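Local coordinates for DNA repair protein RecN (PDB 4ABY) that probably binds and hydrolyses ATP through this SMC-like head domain and may take part in the recombinational repair of damaged DNA, at residues 62-67 with 351-356; 117-122 with 136-141; 243-248 with 306-311; 257-262 with 277-282; 332-337 with 355-360. All blocks are in the same frame, centred on the assembly; numbering follows the deposited sequence.

Interaction 1 (62-67 with 351-356); sequences FCAFTG and VVTHLA
Phe62 and Val351 meet at about a right angle, with the ring turned edge-on to the valine. Ring atom CE1 of Phe62 lies 3.5 Å from Val351 CG2, and that methyl stays near the plane of the ring. The torsion of Phe62 explains this: CG is anti to the backbone N (chi1 -178°), which swings the ring towards Val351 on the adjacent strand. Phe65 points to the other face of the sheet, together with Val352. Its CB rests 4.0 Å from Val352 CG2, and the edge of its ring is turned to the carbonyl O of Val351. Thr66 and Thr353 lie side by side and point the same way; Thr66 CG2 lies against Thr353 O and Thr353 CG2.

Two parallel strands carry these side chains. Val351 N donates to Cys63 O. Phe65 N donates to Val351 O at 2.9 Å. Thr353 N in turn donates to Phe65 O. Thr353 then closes an ST turn, its OG1 accepting from Leu355 N, and Asp325 also binds that hydroxyl. Thr66 OG1 has its partner in His365.

Strand 62-67 leads into the P-loop of this ATPase head, and Gly67 opens the predicted ATP-binding segment. The pair lies in the middle of the mixed sheet: strand 318-321 flanks strand 348-352, and strand 364-373 runs on the far side of strand 62-67. Helix 356-359 packs against Phe62, Val351 and Thr353, while helix 387-398 touches Thr66.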
# COMPACT_ATOMS: atom_id res chain seq x y z
N PHE A 62 7.25 -6.95 10.89
CA PHE A 62 7.60 -5.55 10.77
C PHE A 62 9.11 -5.38 10.59
O PHE A 62 9.89 -5.63 11.51
CB PHE A 62 7.12 -4.80 12.01
CG PHE A 62 7.39 -3.32 11.98
CD1 PHE A 62 7.92 -2.72 10.85
CD2 PHE A 62 7.11 -2.54 13.08
CE1 PHE A 62 8.17 -1.37 10.83
CE2 PHE A 62 7.36 -1.19 13.07
CZ PHE A 62 7.89 -0.60 11.93
N CYS A 63 9.51 -4.96 9.40
CA CYS A 63 10.91 -4.72 9.10
C CYS A 63 11.18 -3.23 9.03
O CYS A 63 10.59 -2.53 8.22
CB CYS A 63 11.29 -5.37 7.78
SG CYS A 63 10.98 -7.13 7.74
N ALA A 64 12.07 -2.74 9.89
CA ALA A 64 12.39 -1.32 9.91
C ALA A 64 13.74 -1.07 9.28
O ALA A 64 14.71 -1.78 9.55
CB ALA A 64 12.36 -0.79 11.33
N PHE A 65 13.81 -0.05 8.43
CA PHE A 65 15.07 0.35 7.82
C PHE A 65 15.46 1.74 8.30
O PHE A 65 14.70 2.70 8.13
CB PHE A 65 14.96 0.27 6.30
CG PHE A 65 14.79 -1.13 5.79
CD1 PHE A 65 13.59 -1.80 5.97
CD2 PHE A 65 15.83 -1.78 5.15
CE1 PHE A 65 13.44 -3.10 5.50
CE2 PHE A 65 15.68 -3.08 4.69
CZ PHE A 65 14.48 -3.73 4.86
N THR A 66 16.62 1.85 8.89
CA THR A 66 17.10 3.07 9.46
C THR A 66 18.50 3.32 9.01
O THR A 66 19.02 2.59 8.24
CB THR A 66 17.02 3.00 10.93
OG1 THR A 66 17.97 2.08 11.40
CG2 THR A 66 15.76 2.48 11.29
N GLY A 67 19.10 4.38 9.47
CA GLY A 67 20.42 4.73 9.02
C GLY A 67 20.37 5.76 7.95
O GLY A 67 20.08 6.87 8.18
N VAL A 351 8.95 -0.55 6.28
CA VAL A 351 9.00 0.90 6.39
C VAL A 351 10.43 1.40 6.60
O VAL A 351 11.25 0.73 7.22
CB VAL A 351 8.11 1.43 7.53
CG1 VAL A 351 6.84 0.60 7.64
CG2 VAL A 351 8.87 1.41 8.84
N VAL A 352 10.71 2.57 6.05
CA VAL A 352 11.96 3.27 6.32
C VAL A 352 11.63 4.41 7.27
O VAL A 352 10.71 5.18 7.02
CB VAL A 352 12.57 3.84 5.03
CG1 VAL A 352 13.87 4.56 5.32
CG2 VAL A 352 12.80 2.73 4.02
N THR A 353 12.37 4.51 8.37
CA THR A 353 12.01 5.46 9.42
C THR A 353 13.21 6.14 10.05
O THR A 353 14.32 5.60 10.04
CB THR A 353 11.18 4.77 10.52
OG1 THR A 353 10.76 5.73 11.49
CG2 THR A 353 11.99 3.69 11.20
N HIS A 354 12.99 7.34 10.59
CA HIS A 354 14.03 8.07 11.32
C HIS A 354 13.64 8.27 12.78
O HIS A 354 14.37 8.87 13.55
CB HIS A 354 14.32 9.42 10.66
CG HIS A 354 13.11 10.29 10.48
ND1 HIS A 354 12.29 10.19 9.38
CD2 HIS A 354 12.60 11.27 11.25
CE1 HIS A 354 11.31 11.08 9.49
NE2 HIS A 354 11.48 11.74 10.62
N LEU A 355 12.48 7.73 13.14
CA LEU A 355 11.95 7.85 14.50
C LEU A 355 12.19 6.58 15.30
O LEU A 355 11.78 5.50 14.90
CB LEU A 355 10.45 8.14 14.46
CG LEU A 355 10.02 9.47 13.82
CD1 LEU A 355 8.50 9.54 13.71
CD2 LEU A 355 10.57 10.63 14.63
N ALA A 356 12.84 6.72 16.45
CA ALA A 356 13.14 5.57 17.30
C ALA A 356 11.87 4.85 17.75
O ALA A 356 11.88 3.64 17.96
CB ALA A 356 13.96 5.99 18.50

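Interaction 2 (117-122 with 136-141); sequences ASRRLS and VSVREL
The guanidinium of Arg119 is gripped by backbone carbonyls outside the two segments: NH2 donates to Gly86 O, and NH1 makes a weak bond to Leu82 O. Its flat group also meets helix 138-145, which packs on the antiparallel sheet of the ATPase head beside strand 116-122. Val138 CG1 lies over one face of the guanidinium, 4.1 Å from Arg119 NH2. The two side chains cross at about a right angle. Leu141 reaches the same group with CD2, which is 3.9 Å from Arg119 NH1. The arginine chain leaves with CG anti to the backbone N (chi1 -176°) and bends at chi2, and this carries its end over to the helix. The carbonyls hold the polar end while the two apolar side chains pack against the group, which probably helps to hold the charge in a buried place.

Leu141 is the main apolar piece and faces the strand. Its CD2 also comes to 4.0 Å from Ser118 O. Strand 127-131 adds Ala129 and Leu131 to the surroundings of this leucine.

The helix starts at Ser137, its N-cap. Ser137 OG accepts weakly from Glu140 N and donates to Glu140 OE2 at 2.9 Å, using the anti lone pair of the carboxylate. No hydrogen bond joins strand and helix directly. At the Ala117 end the contact is methyl to methyl, with Ala117 CB 3.9 Å from Leu141 CD1.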
# COMPACT_ATOMS: atom_id res chain seq x y z
N ALA A 117 10.61 -12.63 -9.30
CA ALA A 117 10.26 -11.63 -10.30
C ALA A 117 11.47 -10.73 -10.45
O ALA A 117 12.23 -10.54 -9.50
CB ALA A 117 9.05 -10.83 -9.85
N SER A 118 11.68 -10.19 -11.64
CA SER A 118 12.81 -9.30 -11.85
C SER A 118 12.48 -8.17 -12.81
O SER A 118 11.58 -8.29 -13.65
CB SER A 118 14.03 -10.07 -12.34
OG SER A 118 14.03 -10.19 -13.74
N ARG A 119 13.23 -7.09 -12.69
CA ARG A 119 13.09 -5.94 -13.56
C ARG A 119 14.49 -5.44 -13.89
O ARG A 119 15.26 -5.13 -13.00
CB ARG A 119 12.28 -4.85 -12.86
CG ARG A 119 11.99 -3.62 -13.70
CD ARG A 119 11.07 -3.94 -14.86
NE ARG A 119 10.54 -2.72 -15.47
CZ ARG A 119 9.45 -2.10 -15.04
NH1 ARG A 119 8.77 -2.59 -14.01
NH2 ARG A 119 9.03 -0.99 -15.63
N ARG A 120 14.81 -5.39 -15.18
CA ARG A 120 16.11 -4.91 -15.64
C ARG A 120 15.94 -3.65 -16.46
O ARG A 120 15.17 -3.62 -17.42
CB ARG A 120 16.82 -5.97 -16.49
CG ARG A 120 18.17 -5.53 -17.03
CD ARG A 120 18.79 -6.59 -17.93
NE ARG A 120 18.13 -6.66 -19.23
CZ ARG A 120 18.46 -5.89 -20.27
NH1 ARG A 120 19.43 -5.00 -20.17
NH2 ARG A 120 17.80 -6.02 -21.42
N LEU A 121 16.65 -2.59 -16.09
CA LEU A 121 16.63 -1.37 -16.88
C LEU A 121 17.97 -1.16 -17.55
O LEU A 121 19.02 -1.30 -16.93
CB LEU A 121 16.30 -0.17 -16.00
CG LEU A 121 14.86 -0.10 -15.50
CD1 LEU A 121 14.64 1.20 -14.76
CD2 LEU A 121 13.90 -0.23 -16.66
N SER A 122 17.94 -0.85 -18.84
CA SER A 122 19.16 -0.68 -19.60
C SER A 122 19.33 0.77 -20.01
O SER A 122 18.39 1.42 -20.44
CB SER A 122 19.14 -1.57 -20.84
OG SER A 122 20.29 -1.37 -21.63
N VAL A 136 8.73 -11.96 -19.57
CA VAL A 136 7.32 -11.65 -19.75
C VAL A 136 7.17 -10.20 -20.00
O VAL A 136 8.13 -9.49 -20.01
CB VAL A 136 6.45 -11.95 -18.55
CG1 VAL A 136 6.67 -13.28 -18.06
CG2 VAL A 136 6.70 -11.00 -17.52
N SER A 137 5.94 -9.77 -20.25
CA SER A 137 5.64 -8.34 -20.41
C SER A 137 5.47 -7.60 -19.08
O SER A 137 5.14 -8.20 -18.06
CB SER A 137 4.37 -8.19 -21.24
OG SER A 137 3.25 -8.66 -20.51
N VAL A 138 5.70 -6.29 -19.11
CA VAL A 138 5.54 -5.48 -17.91
C VAL A 138 4.12 -5.56 -17.35
O VAL A 138 3.92 -5.59 -16.13
CB VAL A 138 5.91 -4.02 -18.17
CG1 VAL A 138 5.77 -3.20 -16.89
CG2 VAL A 138 7.33 -3.93 -18.71
N ARG A 139 3.13 -5.61 -18.23
CA ARG A 139 1.74 -5.72 -17.82
C ARG A 139 1.50 -6.98 -16.98
O ARG A 139 0.73 -6.97 -16.02
CB ARG A 139 0.83 -5.70 -19.05
CG ARG A 139 -0.58 -5.19 -18.80
CD ARG A 139 -1.59 -6.33 -18.87
NE ARG A 139 -1.35 -7.19 -20.03
CZ ARG A 139 -1.69 -8.47 -20.09
NH1 ARG A 139 -2.29 -9.05 -19.06
NH2 ARG A 139 -1.43 -9.18 -21.18
N GLU A 140 2.19 -8.07 -17.34
CA GLU A 140 2.06 -9.34 -16.62
C GLU A 140 2.82 -9.32 -15.30
O GLU A 140 2.41 -9.96 -14.33
CB GLU A 140 2.53 -10.50 -17.49
CG GLU A 140 1.82 -10.59 -18.82
CD GLU A 140 2.26 -11.77 -19.65
OE1 GLU A 140 1.98 -12.92 -19.25
OE2 GLU A 140 2.88 -11.55 -20.70
N LEU A 141 3.94 -8.60 -15.28
CA LEU A 141 4.69 -8.40 -14.05
C LEU A 141 3.81 -7.67 -13.06
O LEU A 141 3.78 -8.01 -11.88
CB LEU A 141 5.96 -7.58 -14.33
CG LEU A 141 6.89 -7.27 -13.17
CD1 LEU A 141 7.38 -8.54 -12.50
CD2 LEU A 141 8.07 -6.45 -13.65

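Interaction 3 (243-248 with 306-311); sequences DSLLAV and LAVSTV
Two helices of the head domain pack here: the long helix 214-249, near its C-terminal end, and helix 298-312. The axes of the short segments approach to 9.0 Å and their N-to-C directions make an angle of 122°. The contact is largely apolar, with no hydrogen bond between the segments.

Leu245 sends CD2 across to the other backbone. This methyl sits 3.6 Å from Val308 CA and 3.7 Å from Val311 CB, so it rests between successive turns of helix 298-312. Val248 points at the partner helix and uses both branches. CG1 meets Ala307 CB at 3.7 Å, and CG2 meets Val311 CG2 at 3.6 Å as the two valines slide past each other in opposite directions. Val311 CG1, anti to the backbone N (chi1 174°), reaches Ser244 OG, whose own bond goes to Leu241 O. An alanine in place of Val311 would lack both gamma methyls and would probably leave a gap beside Val248 CG2 and Ser244.

Leu245 also touches Met259 of strand 258-266, and Val248 touches Gln339 of helix 330-343. The arrangement is a steeply crossed helix pair of the SMC-like head, with leucine and valine methyls packed round Ala307.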
# COMPACT_ATOMS: atom_id res chain seq x y z
N ASP A 243 -16.69 5.46 10.62
CA ASP A 243 -16.43 5.73 12.03
C ASP A 243 -15.27 4.91 12.56
O ASP A 243 -14.50 5.38 13.39
CB ASP A 243 -17.68 5.47 12.86
CG ASP A 243 -18.60 6.68 12.92
OD1 ASP A 243 -18.18 7.77 12.45
OD2 ASP A 243 -19.73 6.55 13.44
N SER A 244 -15.16 3.67 12.07
CA SER A 244 -14.13 2.76 12.55
C SER A 244 -12.77 3.16 12.01
O SER A 244 -11.75 2.97 12.67
CB SER A 244 -14.46 1.33 12.15
OG SER A 244 -14.27 1.15 10.76
N LEU A 245 -12.76 3.72 10.80
CA LEU A 245 -11.52 4.19 10.19
C LEU A 245 -11.06 5.48 10.85
O LEU A 245 -9.91 5.61 11.26
CB LEU A 245 -11.71 4.39 8.69
CG LEU A 245 -11.89 3.09 7.90
CD1 LEU A 245 -12.27 3.37 6.46
CD2 LEU A 245 -10.63 2.26 7.98
N LEU A 246 -11.97 6.44 10.96
CA LEU A 246 -11.65 7.71 11.62
C LEU A 246 -11.14 7.51 13.04
O LEU A 246 -10.29 8.27 13.50
CB LEU A 246 -12.87 8.64 11.59
CG LEU A 246 -13.12 9.28 10.23
CD1 LEU A 246 -14.41 10.09 10.24
CD2 LEU A 246 -11.95 10.16 9.83
N ALA A 247 -11.65 6.50 13.73
CA ALA A 247 -11.20 6.19 15.09
C ALA A 247 -9.69 6.04 15.14
O ALA A 247 -9.04 6.47 16.11
CB ALA A 247 -11.86 4.93 15.59
N VAL A 248 -9.12 5.42 14.11
CA VAL A 248 -7.68 5.21 14.04
C VAL A 248 -6.97 6.41 13.43
O VAL A 248 -6.03 6.95 14.02
CB VAL A 248 -7.34 3.96 13.23
CG1 VAL A 248 -5.84 3.80 13.12
CG2 VAL A 248 -7.96 2.73 13.87
N LEU A 306 -2.35 3.11 6.08
CA LEU A 306 -2.06 2.26 7.23
C LEU A 306 -3.32 1.97 8.04
O LEU A 306 -3.62 0.82 8.34
CB LEU A 306 -1.00 2.91 8.11
CG LEU A 306 -0.69 2.22 9.44
CD1 LEU A 306 -0.19 0.81 9.21
CD2 LEU A 306 0.33 3.02 10.23
N ALA A 307 -4.05 3.03 8.39
CA ALA A 307 -5.28 2.89 9.17
C ALA A 307 -6.26 1.94 8.50
O ALA A 307 -6.73 0.99 9.10
CB ALA A 307 -5.92 4.24 9.40
N VAL A 308 -6.56 2.21 7.24
CA VAL A 308 -7.46 1.35 6.48
C VAL A 308 -6.91 -0.08 6.43
O VAL A 308 -7.66 -1.04 6.57
CB VAL A 308 -7.66 1.86 5.04
CG1 VAL A 308 -8.70 1.02 4.33
CG2 VAL A 308 -8.08 3.32 5.05
N SER A 309 -5.60 -0.21 6.25
CA SER A 309 -4.98 -1.52 6.17
C SER A 309 -5.10 -2.35 7.45
O SER A 309 -5.31 -3.55 7.40
CB SER A 309 -3.52 -1.41 5.73
OG SER A 309 -3.43 -1.04 4.36
N THR A 310 -4.98 -1.71 8.62
CA THR A 310 -5.08 -2.46 9.87
C THR A 310 -6.53 -2.70 10.27
O THR A 310 -6.85 -3.75 10.83
CB THR A 310 -4.37 -1.76 11.03
OG1 THR A 310 -5.09 -0.57 11.37
CG2 THR A 310 -2.96 -1.39 10.65
N VAL A 311 -7.39 -1.73 9.97
CA VAL A 311 -8.80 -1.81 10.36
C VAL A 311 -9.56 -2.84 9.53
O VAL A 311 -10.35 -3.61 10.06
CB VAL A 311 -9.50 -0.44 10.25
CG1 VAL A 311 -10.99 -0.58 10.51
CG2 VAL A 311 -8.88 0.55 11.22

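Interaction 4 (257-262 with 277-282); sequences ARMEFA and VLLRFS
The chi1 of Leu279 (-176°) swings its CG away from the backbone N, while Phe261 sets its ring anti to the carbonyl carbon (chi1 -80°). Together these torsions bring Leu279 CD1 over one face of the Phe261 ring. The methyl lies 3.6 Å from the ring centroid, a CH-pi contact. Met259, a selenomethionine, is bent at chi3, so its CE comes close to Phe281 CD1. Its CG lies 3.9 Å from Leu279 CD1, so one leucine methyl serves both neighbours. These four residues share one face of the two-stranded antiparallel sheet. Helix 214-249 lies against this face through Met259 and Phe261, and Leu169 of helix 163-171 also touches the ring. An alanine at Phe261 would take away the ring and would probably leave Leu279 CD1 without its aromatic face.

The strands run antiparallel. Arg258 and Ser282, Glu260 and Arg280, and Ala262 and Leu278 are hydrogen-bonded pairs, each closed by two backbone bonds. Ser282 N to Arg258 O is one of these, at 2.9 Å.

The opposite face is polar around Glu260 and Arg280, which lie side by side and point the same way. Glu260 OE2 meets the edge of the guanidinium, 2.8 Å from Arg280 NH1. The bond is weak as a hydrogen bond but forms a salt bridge, with the planes of the two groups 57° apart. Ala262 CB packs 3.8 Å from Arg280 CD. The hairpin is therefore two-sided: apolar where it lies against the helices, and charge-paired on a face more open to solvent.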
# COMPACT_ATOMS: atom_id res chain seq x y z
N ALA A 257 -9.64 14.90 11.13
CA ALA A 257 -9.88 14.31 9.83
C ALA A 257 -11.37 14.07 9.66
O ALA A 257 -12.04 13.66 10.60
CB ALA A 257 -9.10 13.02 9.68
N ARG A 258 -11.87 14.35 8.46
CA ARG A 258 -13.25 14.04 8.11
C ARG A 258 -13.25 13.09 6.93
O ARG A 258 -12.39 13.18 6.05
CB ARG A 258 -14.03 15.30 7.76
CG ARG A 258 -14.19 16.31 8.89
CD ARG A 258 -15.44 17.16 8.67
NE ARG A 258 -15.33 18.49 9.26
CZ ARG A 258 -16.35 19.33 9.42
NH1 ARG A 258 -17.57 18.97 9.04
NH2 ARG A 258 -16.16 20.52 9.96
N MSE A 259 -14.21 12.17 6.91
CA MSE A 259 -14.25 11.14 5.88
C MSE A 259 -15.68 10.69 5.63
O MSE A 259 -16.50 10.65 6.55
CB MSE A 259 -13.39 9.94 6.29
CG MSE A 259 -13.57 8.71 5.42
SE MSE A 259 -12.36 7.25 5.89
CE MSE A 259 -10.68 8.01 5.27
N GLU A 260 -15.99 10.36 4.38
CA GLU A 260 -17.31 9.85 4.04
C GLU A 260 -17.28 9.05 2.75
O GLU A 260 -16.43 9.27 1.88
CB GLU A 260 -18.30 11.01 3.90
CG GLU A 260 -18.21 11.73 2.57
CD GLU A 260 -19.21 12.86 2.45
OE1 GLU A 260 -19.82 13.21 3.48
OE2 GLU A 260 -19.38 13.40 1.33
N PHE A 261 -18.22 8.11 2.62
CA PHE A 261 -18.45 7.44 1.35
C PHE A 261 -19.58 8.14 0.61
O PHE A 261 -20.66 8.33 1.15
CB PHE A 261 -18.80 5.97 1.56
CG PHE A 261 -17.61 5.10 1.81
CD1 PHE A 261 -16.80 4.70 0.76
CD2 PHE A 261 -17.31 4.67 3.09
CE1 PHE A 261 -15.70 3.90 0.99
CE2 PHE A 261 -16.21 3.86 3.32
CZ PHE A 261 -15.41 3.48 2.27
N ALA A 262 -19.32 8.53 -0.63
CA ALA A 262 -20.32 9.21 -1.44
C ALA A 262 -20.82 8.30 -2.56
O ALA A 262 -20.02 7.71 -3.29
CB ALA A 262 -19.77 10.50 -2.01
N VAL A 277 -19.37 4.24 -6.05
CA VAL A 277 -19.05 4.44 -4.64
C VAL A 277 -17.67 5.06 -4.48
O VAL A 277 -16.66 4.45 -4.85
CB VAL A 277 -19.14 3.14 -3.83
CG1 VAL A 277 -18.57 3.35 -2.44
CG2 VAL A 277 -20.59 2.67 -3.76
N LEU A 278 -17.63 6.27 -3.94
CA LEU A 278 -16.39 7.03 -3.84
C LEU A 278 -16.02 7.32 -2.39
O LEU A 278 -16.89 7.53 -1.55
CB LEU A 278 -16.51 8.35 -4.61
CG LEU A 278 -16.82 8.20 -6.10
CD1 LEU A 278 -17.84 9.23 -6.55
CD2 LEU A 278 -15.54 8.29 -6.90
N LEU A 279 -14.72 7.32 -2.11
CA LEU A 279 -14.22 7.62 -0.77
C LEU A 279 -13.61 9.02 -0.73
O LEU A 279 -12.65 9.31 -1.45
CB LEU A 279 -13.19 6.58 -0.35
CG LEU A 279 -12.68 6.76 1.08
CD1 LEU A 279 -13.85 6.71 2.05
CD2 LEU A 279 -11.64 5.69 1.41
N ARG A 280 -14.17 9.88 0.10
CA ARG A 280 -13.73 11.27 0.19
C ARG A 280 -13.15 11.56 1.57
O ARG A 280 -13.61 11.02 2.57
CB ARG A 280 -14.90 12.21 -0.12
CG ARG A 280 -15.55 11.94 -1.48
CD ARG A 280 -16.75 12.84 -1.74
NE ARG A 280 -16.37 14.24 -1.91
CZ ARG A 280 -17.04 15.25 -1.37
NH1 ARG A 280 -18.11 15.01 -0.62
NH2 ARG A 280 -16.64 16.50 -1.56
N PHE A 281 -12.13 12.41 1.62
CA PHE A 281 -11.37 12.61 2.84
C PHE A 281 -10.77 14.01 2.92
O PHE A 281 -10.28 14.55 1.93
CB PHE A 281 -10.26 11.56 2.92
CG PHE A 281 -9.33 11.72 4.09
CD1 PHE A 281 -9.67 11.20 5.33
CD2 PHE A 281 -8.11 12.36 3.95
CE1 PHE A 281 -8.82 11.34 6.41
CE2 PHE A 281 -7.26 12.50 5.02
CZ PHE A 281 -7.61 11.99 6.25
N SER A 282 -10.81 14.59 4.12
CA SER A 282 -10.12 15.83 4.41
C SER A 282 -9.26 15.63 5.66
O SER A 282 -9.76 15.14 6.67
CB SER A 282 -11.10 16.97 4.64
OG SER A 282 -11.89 16.74 5.79

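Interaction 5 (332-337 with 355-360); sequences AAIAVA and LAQIAA
Ala333 CB meets Leu355 CD1 at 3.7 Å, the first of the apolar contacts between helix 330-343 and the short helix 356-359. Leu355 is the N-cap residue of the short helix. A turn after Ala333, Ala337 CB fits against the backbone of that helix, 3.8 Å from Ile358 CA. Two alanines face the partner here, and the helices come close, with Ala337 CA only 4.6 Å from Ile358 CA. Ile358 has CG1 anti to the carbonyl carbon (chi1 -58°), and this places CG1 4.0 Å from Ala333 O. Beyond it, CD1 makes a looser contact with Val336 CG1.

Contacts with polar residues rest mostly on carbon or on the backbone. Ile334 CG1 crosses Gln357 at an oblique angle and touches CG at 3.8 Å, using the aliphatic part of the glutamine. Ala337 CB lies 3.6 Å from Gln357 O. Helices around the pair add to the packing: Gln357 also touches Leu412 of helix 403-413, and Val336 touches Leu306 and Arg303 of helix 298-312.

No hydrogen bond or salt bridge crosses between the segments. The union of the two helices here probably rests on shape; the small alanine side chains are consistent with the close backbones, and larger aliphatic chains fill in around them.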
# COMPACT_ATOMS: atom_id res chain seq x y z
N ALA A 332 1.73 10.96 18.22
CA ALA A 332 1.29 10.52 16.89
C ALA A 332 2.18 9.41 16.34
O ALA A 332 1.69 8.46 15.74
CB ALA A 332 1.27 11.70 15.95
N ALA A 333 3.49 9.56 16.54
CA ALA A 333 4.47 8.59 16.05
C ALA A 333 4.35 7.23 16.74
O ALA A 333 4.53 6.19 16.10
CB ALA A 333 5.87 9.15 16.22
N ILE A 334 4.06 7.24 18.04
CA ILE A 334 3.83 6.00 18.78
C ILE A 334 2.59 5.26 18.29
O ILE A 334 2.59 4.04 18.17
CB ILE A 334 3.70 6.27 20.29
CG1 ILE A 334 5.08 6.55 20.90
CG2 ILE A 334 3.02 5.10 20.99
CD1 ILE A 334 5.04 6.86 22.37
N ALA A 335 1.52 6.01 18.02
CA ALA A 335 0.29 5.43 17.51
C ALA A 335 0.53 4.75 16.17
O ALA A 335 -0.03 3.69 15.90
CB ALA A 335 -0.78 6.49 17.37
N VAL A 336 1.37 5.36 15.33
CA VAL A 336 1.72 4.78 14.04
C VAL A 336 2.49 3.48 14.23
O VAL A 336 2.17 2.47 13.62
CB VAL A 336 2.52 5.76 13.16
CG1 VAL A 336 3.14 5.03 11.98
CG2 VAL A 336 1.63 6.88 12.67
N ALA A 337 3.51 3.50 15.09
CA ALA A 337 4.28 2.30 15.37
C ALA A 337 3.37 1.18 15.85
O ALA A 337 3.57 0.01 15.51
CB ALA A 337 5.36 2.58 16.39
N LEU A 355 12.48 7.73 13.14
CA LEU A 355 11.95 7.85 14.50
C LEU A 355 12.19 6.58 15.30
O LEU A 355 11.78 5.50 14.90
CB LEU A 355 10.45 8.14 14.46
CG LEU A 355 10.02 9.47 13.82
CD1 LEU A 355 8.50 9.54 13.71
CD2 LEU A 355 10.57 10.63 14.63
N ALA A 356 12.84 6.72 16.45
CA ALA A 356 13.14 5.57 17.30
C ALA A 356 11.87 4.85 17.75
O ALA A 356 11.88 3.64 17.96
CB ALA A 356 13.96 5.99 18.50
N GLN A 357 10.78 5.60 17.89
CA GLN A 357 9.51 5.01 18.30
C GLN A 357 9.08 3.91 17.34
O GLN A 357 8.66 2.83 17.76
CB GLN A 357 8.42 6.07 18.39
CG GLN A 357 8.60 7.07 19.51
CD GLN A 357 9.61 8.15 19.18
OE1 GLN A 357 9.69 8.61 18.04
NE2 GLN A 357 10.38 8.56 20.18
N ILE A 358 9.21 4.19 16.05
CA ILE A 358 8.81 3.24 15.03
C ILE A 358 9.78 2.07 14.92
O ILE A 358 9.37 0.91 14.87
CB ILE A 358 8.65 3.92 13.67
CG1 ILE A 358 7.62 5.05 13.79
CG2 ILE A 358 8.24 2.92 12.61
CD1 ILE A 358 7.39 5.81 12.51
N ALA A 359 11.07 2.37 14.90
CA ALA A 359 12.10 1.34 14.76
C ALA A 359 12.01 0.30 15.87
O ALA A 359 12.12 -0.90 15.63
CB ALA A 359 13.48 1.97 14.75
N ALA A 360 11.79 0.78 17.09
CA ALA A 360 11.80 -0.08 18.27
C ALA A 360 10.71 -1.16 18.26
O ALA A 360 10.76 -2.10 19.05
CB ALA A 360 11.69 0.76 19.53

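Interactions 1 and 5 are neighbours, with centres 9 Å apart, and share Leu355 and Ala356. Strand 348-352 leads through a short turn into helix 356-359, and Phe62 CE2 lies 3.4 Å from Ile358 O. Interaction 1 holds Gly67 of the predicted ATP site; in interaction 5 the side chain of Leu355 is about 9 Å from that of Thr69 in the same site. Interactions 3 and 4 touch where Leu245 CD1 meets Met259 SE at 3.9 Å. Leu306 CD2 joins interaction 3 to interaction 5 through Val336 CG1 at 3.9 Å. Interaction 2 stands apart on the antiparallel sheet, its centre 28 Å from that of interaction 1.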